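Local coordinates for protein thioredoxin reductase (Streptococcus pyogenes, PDB 5UWY) that probably transfers electrons from NADPH through a bound FAD and a redox-active disulfide to oxidised thioredoxin, keeping that protein in its reduced form, at residues G129-A134 with G231-Y236. Numbering follows the deposited sequence.
Sequences GVSYCA and GGVFIY
Ser131 meets the Phe234 ring obliquely, its CB 3.5 Å from Phe234 CD2, while Cys133 O approaches the ring near its plane, at the edge. Phe141 and Phe234 form a T-shaped (edge-to-face) pair. With CG anti to its carbonyl carbon (chi1 -61°), Phe234 brings CD2 and CE2 to the small Ser131, whose OG is hydrogen-bonded to Asp137. Ile235 O meets the Tyr132 ring obliquely, as Tyr132 O does the Tyr236 ring, 3.5 Å from Tyr236 CD2. On the side of Val130 and Val233, the ring of Tyr132, just past the strand, lies alongside Ile235, whose CD1 reaches back to Val130 CG1 at 3.8 Å. The two valines lie side by side, CG2 of Val130 3.6 Å from CG1 of Val233, branched residues well suited to extended strands and a buried face, where both touch Ile205. Gly129 adopts a positive phi (137°), at which a side chain would jam against the preceding carbonyl.

Val233 N bonds Gly129 O, Ser131 N bonds Val233 O and Ile235 N bonds Ser131 O, a parallel pairing. It places 130-131 at the edge of the parallel sheet of what is probably the NADPH-binding domain. Directly beyond, Cys133 stands at the N-cap position of helix 134-137 and forms a disulfide with Cys136, probably the redox-active CxxC pair, as in low-molecular-weight thioredoxin reductases.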
# COMPACT_ATOMS: atom_id res chain seq x y z
N GLY A 129 26.79 -0.11 -0.82
CA GLY A 129 27.52 0.72 -1.75
C GLY A 129 27.10 0.42 -3.17
O GLY A 129 27.14 1.29 -4.04
N VAL A 130 26.70 -0.83 -3.40
CA VAL A 130 26.07 -1.24 -4.65
C VAL A 130 24.56 -1.26 -4.43
O VAL A 130 24.08 -1.78 -3.42
CB VAL A 130 26.57 -2.63 -5.10
CG1 VAL A 130 26.03 -2.95 -6.49
CG2 VAL A 130 28.08 -2.68 -5.08
N SER A 131 23.83 -0.68 -5.37
CA SER A 131 22.38 -0.61 -5.26
C SER A 131 21.78 -0.61 -6.65
O SER A 131 22.38 -0.10 -7.60
CB SER A 131 21.94 0.63 -4.48
OG SER A 131 20.63 0.47 -3.96
N TYR A 132 20.59 -1.19 -6.77
CA TYR A 132 19.84 -1.18 -8.02
C TYR A 132 18.58 -0.34 -7.91
O TYR A 132 17.66 -0.50 -8.73
CB TYR A 132 19.50 -2.61 -8.44
CG TYR A 132 20.69 -3.55 -8.50
CD1 TYR A 132 21.45 -3.67 -9.65
CD2 TYR A 132 21.03 -4.33 -7.40
CE1 TYR A 132 22.54 -4.54 -9.70
CE2 TYR A 132 22.12 -5.19 -7.44
CZ TYR A 132 22.87 -5.29 -8.59
OH TYR A 132 23.94 -6.15 -8.64
N CYS A 133 18.52 0.57 -6.93
CA CYS A 133 17.27 1.26 -6.61
C CYS A 133 17.62 2.62 -6.00
O CYS A 133 17.97 2.70 -4.82
CB CYS A 133 16.43 0.42 -5.66
SG CYS A 133 14.70 0.87 -5.60
N ALA A 134 17.48 3.68 -6.80
CA ALA A 134 17.79 5.02 -6.31
C ALA A 134 16.74 5.51 -5.33
O ALA A 134 17.07 6.13 -4.31
CB ALA A 134 17.94 5.98 -7.48
N GLY A 231 31.74 6.73 -3.31
CA GLY A 231 31.04 6.26 -2.13
C GLY A 231 29.94 5.28 -2.46
O GLY A 231 29.64 4.39 -1.66
N GLY A 232 29.32 5.42 -3.63
CA GLY A 232 28.27 4.49 -4.01
C GLY A 232 28.29 4.16 -5.49
O GLY A 232 28.84 4.89 -6.31
N VAL A 233 27.67 3.03 -5.81
CA VAL A 233 27.39 2.65 -7.19
C VAL A 233 25.94 2.21 -7.29
O VAL A 233 25.43 1.50 -6.41
CB VAL A 233 28.37 1.57 -7.70
CG1 VAL A 233 27.94 0.18 -7.31
CG2 VAL A 233 28.56 1.69 -9.23
N PHE A 234 25.25 2.73 -8.30
CA PHE A 234 23.87 2.38 -8.63
C PHE A 234 23.83 1.89 -10.07
O PHE A 234 24.29 2.58 -10.99
CB PHE A 234 22.92 3.57 -8.38
CG PHE A 234 22.87 4.04 -6.95
CD1 PHE A 234 23.93 4.75 -6.40
CD2 PHE A 234 21.79 3.73 -6.14
CE1 PHE A 234 23.89 5.16 -5.07
CE2 PHE A 234 21.75 4.14 -4.81
CZ PHE A 234 22.80 4.86 -4.27
N ILE A 235 23.32 0.68 -10.24
CA ILE A 235 23.27 -0.01 -11.51
C ILE A 235 21.82 -0.30 -11.83
O ILE A 235 21.09 -0.85 -11.00
CB ILE A 235 24.07 -1.32 -11.50
CG1 ILE A 235 25.44 -1.10 -10.89
CG2 ILE A 235 24.17 -1.91 -12.92
CD1 ILE A 235 26.01 -2.34 -10.23
N TYR A 236 21.41 0.06 -13.03
CA TYR A 236 20.15 -0.39 -13.59
C TYR A 236 20.39 -0.93 -14.99
O TYR A 236 20.81 -0.19 -15.88
CB TYR A 236 19.08 0.70 -13.62
CG TYR A 236 17.77 -0.01 -13.37
CD1 TYR A 236 16.74 -0.02 -14.28
CD2 TYR A 236 17.65 -0.78 -12.24
CE1 TYR A 236 15.54 -0.74 -14.02
CE2 TYR A 236 16.50 -1.49 -11.97
CZ TYR A 236 15.46 -1.46 -12.85
OH TYR A 236 14.34 -2.20 -12.49